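PDB 7D8M: Dye-decolorizing peroxidase from Irpex lacteus, which probably reduces hydrogen peroxide while oxidising dyes and other electron donors at a bound heme b, as in other DyP-type peroxidases. Local coordinates for residues Ser107-Ala112 and Ile428-Gly433; Glu25-Phe30 and Tyr151-Ala156; Ala71-Gly76 and Asn117-Phe122. All blocks are in the same frame, centred on the assembly; numbering follows the deposited sequence.

Interactions 2 and 3 belong to one antiparallel sheet, their centres about 14 Å apart. Strands 120-126 and 24-32 are neighbours in it, and F30 O to D119 N (2.8 Å) and V28 N to F122 O (2.9 Å) are probable hydrogen bonds between them. Interaction 1 involves strand 428-438 of a different antiparallel sheet and touches both others through the 107-112 loop: E110 CD lies 3.7 Å from Y151 OH, and A112 O 3.5 Å from V118 CG2. It also reaches the heme, I428 CD1 lying 3.4 Å from HEM CAB. In interaction 2 the L153 side chain remains about 12 Å from the heme, and interaction 3 holds none of the residues that bind it.

Interaction 1. Residues Ser107-Ala112 and Ile428-Gly433; sequences STWEEA and IISNGG. With HEM (protoporphyrin IX containing Fe), chain B.
Strand 428-438, an outermost strand of a four-stranded antiparallel sheet, receives the loop before strand 120-126 where W109 lies flat over G432. The five-membered ring centroid of W109 is 3.4 Å from G432 CA, which stands 17° off the ring normal, a CH-pi contact. A CB on G432 would run into W109 CD2, so the close fit depends on the missing side chain. Two hydrogen bonds join the backbone before and after W109 to N431: N431 ND2 donates to T108 O (2.8 Å), and E110 N donates to N431 O (2.9 Å) from 37° above the carbonyl plane. N431 CG, anti to its own carbonyl carbon, lets ND2 reach T108 O. Beyond, N431 OD1 and E110 OE2 share K223 NZ, their amide and carboxylate planes 89° apart. An ST turn shapes the strand here, S430 OG accepting from G432 N at 3.2 Å. D104 OD2 ties the two segments further, bonding both S430 OG and W109 NE1. One residue before W109 and S430, T108 CB packs crosswise on I429 CG2 at 3.8 Å. One residue earlier, I428 belongs to the heme pocket, its CD1 3.6 Å from HEM CBB of a vinyl group.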
loop_
_atom_site.group_PDB
_atom_site.type_symbol
_atom_site.label_atom_id
_atom_site.label_comp_id
_atom_site.label_asym_id
_atom_site.label_seq_id
_atom_site.Cartn_x
_atom_site.Cartn_y
_atom_site.Cartn_z
ATOM N N SER A 107 -20.851 -1.288 3.965
ATOM C CA SER A 107 -21.513 -0.445 4.953
ATOM C C SER A 107 -20.522 0.414 5.728
ATOM O O SER A 107 -20.928 1.402 6.347
ATOM C CB SER A 107 -22.346 -1.294 5.919
ATOM O OG SER A 107 -21.529 -2.087 6.767
ATOM N N THR A 108 -19.233 0.075 5.701
ATOM C CA THR A 108 -18.217 0.889 6.351
ATOM C C THR A 108 -17.504 1.840 5.389
ATOM O O THR A 108 -16.592 2.555 5.814
ATOM C CB THR A 108 -17.199 -0.013 7.079
ATOM O OG1 THR A 108 -16.513 -0.861 6.140
ATOM C CG2 THR A 108 -17.918 -0.892 8.105
ATOM N N TRP A 109 -17.923 1.903 4.122
ATOM C CA TRP A 109 -17.232 2.722 3.131
ATOM C C TRP A 109 -17.599 4.192 3.272
ATOM O O TRP A 109 -18.752 4.536 3.551
ATOM C CB TRP A 109 -17.582 2.266 1.716
ATOM C CG TRP A 109 -16.749 1.166 1.212
ATOM C CD1 TRP A 109 -16.322 0.073 1.913
ATOM C CD2 TRP A 109 -16.235 1.022 -0.113
ATOM N NE1 TRP A 109 -15.575 -0.743 1.102
ATOM C CE2 TRP A 109 -15.503 -0.180 -0.147
ATOM C CE3 TRP A 109 -16.312 1.798 -1.273
ATOM C CZ2 TRP A 109 -14.847 -0.622 -1.295
ATOM C CZ3 TRP A 109 -15.665 1.355 -2.415
ATOM C CH2 TRP A 109 -14.943 0.157 -2.415
ATOM N N GLU A 110 -16.607 5.063 3.080
ATOM C CA GLU A 110 -16.894 6.470 2.839
ATOM C C GLU A 110 -17.869 6.597 1.679
ATOM O O GLU A 110 -17.719 5.931 0.653
ATOM C CB GLU A 110 -15.611 7.238 2.514
ATOM C CG GLU A 110 -14.560 7.204 3.605
ATOM C CD GLU A 110 -14.950 7.996 4.847
ATOM O OE1 GLU A 110 -15.760 8.946 4.731
ATOM O OE2 GLU A 110 -14.440 7.648 5.941
ATOM N N GLU A 111 -18.866 7.469 1.842
ATOM C CA GLU A 111 -19.954 7.535 0.869
ATOM C C GLU A 111 -19.445 7.865 -0.530
ATOM O O GLU A 111 -19.899 7.272 -1.516
ATOM C CB GLU A 111 -20.990 8.564 1.322
ATOM C CG GLU A 111 -22.193 8.671 0.407
ATOM C CD GLU A 111 -22.995 7.379 0.347
ATOM O OE1 GLU A 111 -22.994 6.624 1.347
ATOM O OE2 GLU A 111 -23.631 7.122 -0.700
ATOM N N ALA A 112 -18.491 8.800 -0.639
ATOM C CA ALA A 112 -18.009 9.236 -1.946
ATOM C C ALA A 112 -17.465 8.090 -2.788
ATOM O O ALA A 112 -17.469 8.185 -4.022
ATOM C CB ALA A 112 -16.928 10.309 -1.783
ATOM N N ILE A 428 -8.522 -3.435 11.611
ATOM C CA ILE A 428 -8.426 -2.610 10.417
ATOM C C ILE A 428 -9.761 -2.708 9.703
ATOM O O ILE A 428 -10.238 -3.812 9.415
ATOM C CB ILE A 428 -7.276 -3.073 9.507
ATOM C CG1 ILE A 428 -5.937 -2.788 10.186
ATOM C CG2 ILE A 428 -7.358 -2.393 8.147
ATOM C CD1 ILE A 428 -4.778 -3.403 9.478
ATOM N N ILE A 429 -10.375 -1.563 9.443
ATOM C CA ILE A 429 -11.695 -1.509 8.829
ATOM C C ILE A 429 -11.554 -0.731 7.535
ATOM O O ILE A 429 -11.075 0.411 7.544
ATOM C CB ILE A 429 -12.731 -0.870 9.766
ATOM C CG1 ILE A 429 -12.956 -1.790 10.972
ATOM C CG2 ILE A 429 -14.039 -0.650 9.043
ATOM C CD1 ILE A 429 -13.760 -1.169 12.062
ATOM N N SER A 430 -11.929 -1.360 6.427
ATOM C CA SER A 430 -11.862 -0.698 5.130
ATOM C C SER A 430 -12.961 0.344 5.023
ATOM O O SER A 430 -14.143 0.016 5.157
ATOM C CB SER A 430 -11.997 -1.714 4.000
ATOM O OG SER A 430 -12.030 -1.050 2.745
ATOM N N ASN A 431 -12.573 1.599 4.796
ATOM C CA ASN A 431 -13.515 2.643 4.421
ATOM C C ASN A 431 -13.578 2.828 2.913
ATOM O O ASN A 431 -14.070 3.859 2.439
ATOM C CB ASN A 431 -13.154 3.976 5.096
ATOM C CG ASN A 431 -13.235 3.915 6.621
ATOM O OD1 ASN A 431 -12.470 4.579 7.311
ATOM N ND2 ASN A 431 -14.173 3.133 7.148
ATOM N N GLY A 432 -13.056 1.874 2.152
ATOM C CA GLY A 432 -13.162 1.914 0.711
ATOM C C GLY A 432 -12.116 2.781 0.025
ATOM O O GLY A 432 -11.194 3.329 0.627
ATOM N N GLY A 433 -12.274 2.870 -1.286
ATOM C CA GLY A 433 -11.321 3.578 -2.127
ATOM C C GLY A 433 -11.648 3.333 -3.581
ATOM O O GLY A 433 -12.796 3.044 -3.930
HETATM C CHA HEM B . 4.476 -4.740 5.006
HETATM C CHB HEM B . 1.427 -2.661 8.153
HETATM C CHC HEM B . -2.111 -2.898 4.830
HETATM C CHD HEM B . 0.805 -5.423 1.889
HETATM C C1A HEM B . 3.977 -4.140 6.140
HETATM C C2A HEM B . 4.733 -3.788 7.328
HETATM C C3A HEM B . 3.885 -3.200 8.190
HETATM C C4A HEM B . 2.574 -3.163 7.578
HETATM C CMA HEM B . 4.194 -2.647 9.593
HETATM C CAA HEM B . 6.251 -4.052 7.519
HETATM C CBA HEM B . 7.063 -2.870 6.991
HETATM C CGA HEM B . 7.645 -3.160 5.622
HETATM O O1A HEM B . 8.038 -4.323 5.365
HETATM O O2A HEM B . 7.744 -2.217 4.788
HETATM C C1B HEM B . 0.223 -2.515 7.508
HETATM C C2B HEM B . -0.927 -1.824 8.044
HETATM C C3B HEM B . -1.909 -1.902 7.126
HETATM C C4B HEM B . -1.401 -2.626 5.982
HETATM C CMB HEM B . -0.954 -1.171 9.457
HETATM C CAB HEM B . -3.342 -1.316 7.161
HETATM C CBB HEM B . -3.713 -0.323 7.976
HETATM C C1C HEM B . -1.667 -3.664 3.764
HETATM C C2C HEM B . -2.454 -4.114 2.629
HETATM C C3C HEM B . -1.640 -4.810 1.810
HETATM C C4C HEM B . -0.323 -4.835 2.419
HETATM C CMC HEM B . -3.955 -3.781 2.448
HETATM C CAC HEM B . -1.955 -5.529 0.471
HETATM C CBC HEM B . -3.187 -5.950 0.137
HETATM C C1D HEM B . 2.075 -5.348 2.420
HETATM C C2D HEM B . 3.321 -5.713 1.764
HETATM C C3D HEM B . 4.324 -5.530 2.623
HETATM C C4D HEM B . 3.759 -5.036 3.865
HETATM C CMD HEM B . 3.485 -6.239 0.328
HETATM C CAD HEM B . 5.815 -5.806 2.348
HETATM C CBD HEM B . 6.111 -7.266 2.704
HETATM C CGD HEM B . 7.535 -7.649 2.361
HETATM O O1D HEM B . 8.163 -8.381 3.170
HETATM O O2D HEM B . 8.051 -7.220 1.291
HETATM N NA HEM B . 2.669 -3.753 6.332
HETATM N NB HEM B . -0.093 -2.996 6.244
HETATM N NC HEM B . -0.384 -4.131 3.603
HETATM N ND HEM B . 2.380 -4.920 3.701
HETATM FE FE HEM B . 1.077 -4.087 5.038
#

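Interaction 2. Residues Glu25-Phe30 and Tyr151-Ala156; sequences EKFVFF and YDLDSA
The outermost strand 147-156 and its neighbour 24-32, in the four-stranded antiparallel sheet of the DyP alpha+beta domain, bring E25, F27 and F29 against S155, L153 and Y151 in hydrogen-bonded pairs. The strand axes approach to 4.7 Å, and their N-to-C directions are 167° apart, close to antiparallel. E25 O takes two donors, S155 N at 2.8 Å and S155 OG at 2.7 Å, which arrive from opposite faces of its carbonyl plane. The hydroxyl can do this because chi1 of 64° sets OG between the backbone N and carbonyl carbon of S155. The same OG lies near the plane of the F27 ring, 3.5 Å from CE1, while F27 N donates to L153 O in the carbonyl plane (2.8 Å). F29 and Y151 lie side by side, CD2 to CD2 at 3.6 Å, but the rings are slid apart: with centroids 5.9 Å apart and planes at 26°, overlap is slight.

Across the sheet the strands follow the order 2-3-1-4, as in the ferredoxin-like fold; these are strands 1 and 4. The face carrying F27 and L153 packs on A361 of strand 359-366 in the other sheet. On the face with K26, D152 and D154, helix 129-143 supplies T132 and R136. There K26 joins both aspartates in a salt-bridge network, although NZ is modelled too close to D154 OD1 and the places of both atoms are doubtful; the hydrogen bond from NZ to D152 OD1 is weak at 3.1 Å. The other oxygen of D152, OD2, forms a salt bridge with R136 NH1, and an alanine in place of D152 would probably leave R136 without this charge partner and take one carboxylate from around K26. At the other end of the pairing E25 OE1 bonds T338 OG1.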
loop_
_atom_site.group_PDB
_atom_site.type_symbol
_atom_site.label_atom_id
_atom_site.label_comp_id
_atom_site.label_asym_id
_atom_site.label_seq_id
_atom_site.Cartn_x
_atom_site.Cartn_y
_atom_site.Cartn_z
ATOM N N GLU A 25 0.622 14.469 3.147
ATOM C CA GLU A 25 0.117 14.042 1.845
ATOM C C GLU A 25 -1.387 14.242 1.806
ATOM O O GLU A 25 -2.111 13.675 2.630
ATOM C CB GLU A 25 0.483 12.581 1.541
ATOM C CG GLU A 25 0.285 12.246 0.068
ATOM C CD GLU A 25 0.575 10.804 -0.305
ATOM O OE1 GLU A 25 0.932 9.991 0.584
ATOM O OE2 GLU A 25 0.439 10.479 -1.509
ATOM N N LYS A 26 -1.852 15.047 0.850
ATOM C CA LYS A 26 -3.268 15.326 0.657
ATOM C C LYS A 26 -3.777 14.537 -0.544
ATOM O O LYS A 26 -3.134 14.525 -1.598
ATOM C CB LYS A 26 -3.489 16.827 0.431
ATOM C CG LYS A 26 -4.934 17.293 0.378
ATOM C CD LYS A 26 -4.972 18.828 0.320
ATOM C CE LYS A 26 -6.080 19.453 1.121
ATOM N NZ LYS A 26 -6.262 18.982 2.497
ATOM N N PHE A 27 -4.928 13.889 -0.387
ATOM C CA PHE A 27 -5.576 13.140 -1.458
ATOM C C PHE A 27 -6.834 13.889 -1.861
ATOM O O PHE A 27 -7.755 14.031 -1.047
ATOM C CB PHE A 27 -5.926 11.717 -1.011
ATOM C CG PHE A 27 -4.732 10.865 -0.708
ATOM C CD1 PHE A 27 -4.114 10.934 0.534
ATOM C CD2 PHE A 27 -4.218 10.005 -1.666
ATOM C CE1 PHE A 27 -3.008 10.147 0.822
ATOM C CE2 PHE A 27 -3.108 9.219 -1.399
ATOM C CZ PHE A 27 -2.500 9.289 -0.151
ATOM N N VAL A 28 -6.873 14.382 -3.106
ATOM C CA VAL A 28 -8.016 15.148 -3.597
ATOM C C VAL A 28 -8.754 14.287 -4.611
ATOM O O VAL A 28 -8.315 14.144 -5.759
ATOM C CB VAL A 28 -7.590 16.487 -4.212
ATOM C CG1 VAL A 28 -8.824 17.272 -4.665
ATOM C CG2 VAL A 28 -6.793 17.300 -3.196
ATOM N N PHE A 29 -9.894 13.730 -4.201
ATOM C CA PHE A 29 -10.707 12.896 -5.078
ATOM C C PHE A 29 -11.785 13.760 -5.724
ATOM O O PHE A 29 -12.431 14.572 -5.053
ATOM C CB PHE A 29 -11.341 11.737 -4.307
ATOM C CG PHE A 29 -10.325 10.794 -3.657
ATOM C CD1 PHE A 29 -9.786 9.731 -4.366
ATOM C CD2 PHE A 29 -9.913 10.995 -2.351
ATOM C CE1 PHE A 29 -8.849 8.867 -3.774
ATOM C CE2 PHE A 29 -8.991 10.136 -1.750
ATOM C CZ PHE A 29 -8.458 9.075 -2.463
ATOM N N PHE A 30 -11.980 13.587 -7.024
ATOM C CA PHE A 30 -12.814 14.530 -7.748
ATOM C C PHE A 30 -13.654 13.818 -8.791
ATOM O O PHE A 30 -13.332 12.715 -9.242
ATOM C CB PHE A 30 -11.965 15.614 -8.430
ATOM C CG PHE A 30 -10.959 15.072 -9.419
ATOM C CD1 PHE A 30 -11.326 14.798 -10.734
ATOM C CD2 PHE A 30 -9.643 14.852 -9.037
ATOM C CE1 PHE A 30 -10.402 14.296 -11.641
ATOM C CE2 PHE A 30 -8.715 14.358 -9.938
ATOM C CZ PHE A 30 -9.097 14.084 -11.246
ATOM N N TYR A 151 -14.065 14.195 -2.147
ATOM C CA TYR A 151 -13.470 13.712 -0.907
ATOM C C TYR A 151 -12.068 14.284 -0.801
ATOM O O TYR A 151 -11.299 14.204 -1.762
ATOM C CB TYR A 151 -13.425 12.181 -0.869
ATOM C CG TYR A 151 -13.033 11.634 0.484
ATOM C CD1 TYR A 151 -13.675 12.070 1.641
ATOM C CD2 TYR A 151 -12.023 10.690 0.611
ATOM C CE1 TYR A 151 -13.324 11.574 2.886
ATOM C CE2 TYR A 151 -11.663 10.190 1.850
ATOM C CZ TYR A 151 -12.319 10.637 2.982
ATOM O OH TYR A 151 -11.964 10.155 4.217
ATOM N N ASP A 152 -11.734 14.846 0.359
ATOM C CA ASP A 152 -10.472 15.564 0.557
ATOM C C ASP A 152 -9.841 15.042 1.844
ATOM O O ASP A 152 -10.269 15.415 2.939
ATOM C CB ASP A 152 -10.723 17.070 0.617
ATOM C CG ASP A 152 -9.448 17.893 0.520
ATOM O OD1 ASP A 152 -8.382 17.387 0.900
ATOM O OD2 ASP A 152 -9.517 19.065 0.073
ATOM N N LEU A 153 -8.825 14.185 1.720
ATOM C CA LEU A 153 -8.244 13.477 2.860
ATOM C C LEU A 153 -6.812 13.947 3.101
ATOM O O LEU A 153 -5.970 13.877 2.200
ATOM C CB LEU A 153 -8.275 11.965 2.633
ATOM C CG LEU A 153 -7.530 11.170 3.701
ATOM C CD1 LEU A 153 -8.251 11.317 5.023
ATOM C CD2 LEU A 153 -7.407 9.694 3.322
ATOM N N ASP A 154 -6.540 14.435 4.312
ATOM C CA ASP A 154 -5.180 14.764 4.725
ATOM C C ASP A 154 -4.560 13.591 5.476
ATOM O O ASP A 154 -5.172 13.038 6.395
ATOM C CB ASP A 154 -5.164 16.004 5.617
ATOM C CG ASP A 154 -5.574 17.261 4.869
ATOM O OD1 ASP A 154 -5.083 17.455 3.744
ATOM O OD2 ASP A 154 -6.402 18.033 5.388
ATOM N N SER A 155 -3.348 13.228 5.093
ATOM C CA SER A 155 -2.579 12.225 5.802
ATOM C C SER A 155 -1.273 12.881 6.222
ATOM O O SER A 155 -0.847 13.886 5.635
ATOM C CB SER A 155 -2.318 10.999 4.929
ATOM O OG SER A 155 -1.520 11.345 3.811
ATOM N N ALA A 156 -0.664 12.348 7.278
ATOM C CA ALA A 156 0.563 12.924 7.812
ATOM C C ALA A 156 1.403 11.846 8.473
ATOM O O ALA A 156 0.865 10.927 9.103
ATOM C CB ALA A 156 0.252 14.037 8.818
#

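Interaction 3. Residues Ala71-Gly76 and Asn117-Phe122; sequences AFSHAG and NVDGVF
S73 OG is gripped by two groups: it donates to V118 O at 2.6 Å and accepts from G76 N at 3.1 Å. S73 stands at the N-cap of helix 74-79, and the bond from G76 N is its capping bond, so one hydroxyl both caps the helix and ties its start to the segment leading into strand 120-126. With chi1 at 74°, OG stands over the backbone of its own residue, flanked by N and C, and reaches both partners.

Just before the cap, strand 67-72 runs antiparallel to strand 120-126 as strands 2 and 3 of the ferredoxin-like sheet. A71 and V121 form a hydrogen-bonded pair, A71 N to V121 O at 3.1 Å and V121 N to A71 O at 2.9 Å. F72 and G120 follow as a non-hydrogen-bonded pair; a CB on G120 would collide with A71 O, so the close approach there is consistent with the absence of a side chain. On the other side of strand 120-126, D119 and G120 both face F30, a classic beta bulge.

At that bulge D119 O collects several neighbours. S73 N donates to it at 3.0 Å from well above the carbonyl plane, 53° out of it, and G76 CA makes a CH...O contact at 3.3 Å. The edge of the F72 ring meets the same oxygen in plane, while the ring itself stacks on F448. A side chain on G76 would strike D119 O, so glycine permits this close approach of the helix start. F436 of strand 428-438 packs on A71, V118 and V121, joining this region to the second sheet. The D119 carboxylate divides its contacts: OD2 accepts from I32 N, whereas OD1 lies 3.6 Å from A75 CB.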
loop_
_atom_site.group_PDB
_atom_site.type_symbol
_atom_site.label_atom_id
_atom_site.label_comp_id
_atom_site.label_asym_id
_atom_site.label_seq_id
_atom_site.Cartn_x
_atom_site.Cartn_y
_atom_site.Cartn_z
ATOM N N ALA A 71 -3.966 10.641 -11.148
ATOM C CA ALA A 71 -4.375 9.328 -11.621
ATOM C C ALA A 71 -5.873 9.324 -11.882
ATOM O O ALA A 71 -6.635 10.016 -11.204
ATOM C CB ALA A 71 -4.011 8.225 -10.609
ATOM N N PHE A 72 -6.292 8.528 -12.863
ATOM C CA PHE A 72 -7.682 8.491 -13.297
ATOM C C PHE A 72 -8.291 7.112 -13.083
ATOM O O PHE A 72 -7.644 6.088 -13.334
ATOM C CB PHE A 72 -7.808 8.868 -14.784
ATOM C CG PHE A 72 -7.417 10.283 -15.086
ATOM C CD1 PHE A 72 -8.247 11.331 -14.729
ATOM C CD2 PHE A 72 -6.226 10.560 -15.722
ATOM C CE1 PHE A 72 -7.896 12.649 -15.014
ATOM C CE2 PHE A 72 -5.862 11.871 -16.010
ATOM C CZ PHE A 72 -6.696 12.914 -15.647
ATOM N N SER A 73 -9.544 7.099 -12.639
ATOM C CA SER A 73 -10.349 5.891 -12.573
ATOM C C SER A 73 -10.921 5.550 -13.942
ATOM O O SER A 73 -10.941 6.372 -14.859
ATOM C CB SER A 73 -11.474 6.061 -11.559
ATOM O OG SER A 73 -12.506 6.906 -12.061
ATOM N N HIS A 74 -11.391 4.306 -14.068
ATOM C CA HIS A 74 -12.092 3.882 -15.280
ATOM C C HIS A 74 -13.247 4.821 -15.605
ATOM O O HIS A 74 -13.470 5.165 -16.771
ATOM C CB HIS A 74 -12.600 2.444 -15.113
ATOM C CG HIS A 74 -13.529 1.996 -16.201
ATOM N ND1 HIS A 74 -13.086 1.363 -17.344
ATOM C CD2 HIS A 74 -14.877 2.072 -16.312
ATOM C CE1 HIS A 74 -14.120 1.074 -18.115
ATOM N NE2 HIS A 74 -15.219 1.496 -17.513
ATOM N N ALA A 75 -13.990 5.250 -14.583
ATOM C CA ALA A 75 -15.045 6.233 -14.809
ATOM C C ALA A 75 -14.469 7.541 -15.344
ATOM O O ALA A 75 -15.076 8.190 -16.206
ATOM C CB ALA A 75 -15.825 6.471 -13.516
ATOM N N GLY A 76 -13.287 7.929 -14.863
ATOM C CA GLY A 76 -12.656 9.145 -15.362
ATOM C C GLY A 76 -12.255 9.041 -16.823
ATOM O O GLY A 76 -12.368 10.016 -17.574
ATOM N N ASN A 117 -18.649 7.483 -9.085
ATOM C CA ASN A 117 -18.625 8.935 -9.227
ATOM C C ASN A 117 -17.206 9.487 -9.197
ATOM O O ASN A 117 -16.941 10.547 -9.779
ATOM C CB ASN A 117 -19.459 9.575 -8.120
ATOM C CG ASN A 117 -19.808 11.026 -8.420
ATOM O OD1 ASN A 117 -20.437 11.321 -9.432
ATOM N ND2 ASN A 117 -19.405 11.933 -7.538
ATOM N N VAL A 118 -16.287 8.800 -8.522
ATOM C CA VAL A 118 -14.910 9.272 -8.439
ATOM C C VAL A 118 -14.225 9.053 -9.782
ATOM O O VAL A 118 -14.109 7.919 -10.263
ATOM C CB VAL A 118 -14.155 8.573 -7.301
ATOM C CG1 VAL A 118 -12.648 8.837 -7.418
ATOM C CG2 VAL A 118 -14.703 9.042 -5.951
ATOM N N ASP A 119 -13.778 10.150 -10.399
ATOM C CA ASP A 119 -13.135 10.122 -11.706
ATOM C C ASP A 119 -11.617 10.130 -11.624
ATOM O O ASP A 119 -10.955 9.727 -12.587
ATOM C CB ASP A 119 -13.596 11.331 -12.551
ATOM C CG ASP A 119 -15.020 11.179 -13.064
ATOM O OD1 ASP A 119 -15.466 10.033 -13.272
ATOM O OD2 ASP A 119 -15.693 12.208 -13.272
ATOM N N GLY A 120 -11.050 10.564 -10.507
ATOM C CA GLY A 120 -9.609 10.543 -10.368
ATOM C C GLY A 120 -9.207 11.148 -9.045
ATOM O O GLY A 120 -10.047 11.551 -8.230
ATOM N N VAL A 121 -7.898 11.227 -8.848
ATOM C CA VAL A 121 -7.361 11.736 -7.597
ATOM C C VAL A 121 -6.062 12.478 -7.875
ATOM O O VAL A 121 -5.233 12.041 -8.680
ATOM C CB VAL A 121 -7.153 10.583 -6.582
ATOM C CG1 VAL A 121 -6.255 9.497 -7.183
ATOM C CG2 VAL A 121 -6.581 11.122 -5.291
ATOM N N PHE A 122 -5.903 13.617 -7.210
ATOM C CA PHE A 122 -4.640 14.336 -7.142
ATOM C C PHE A 122 -3.957 13.947 -5.839
ATOM O O PHE A 122 -4.588 13.971 -4.778
ATOM C CB PHE A 122 -4.867 15.852 -7.181
ATOM C CG PHE A 122 -5.023 16.427 -8.568
ATOM C CD1 PHE A 122 -3.910 16.753 -9.330
ATOM C CD2 PHE A 122 -6.282 16.691 -9.090
ATOM C CE1 PHE A 122 -4.044 17.301 -10.596
ATOM C CE2 PHE A 122 -6.428 17.239 -10.359
ATOM C CZ PHE A 122 -5.306 17.544 -11.113
#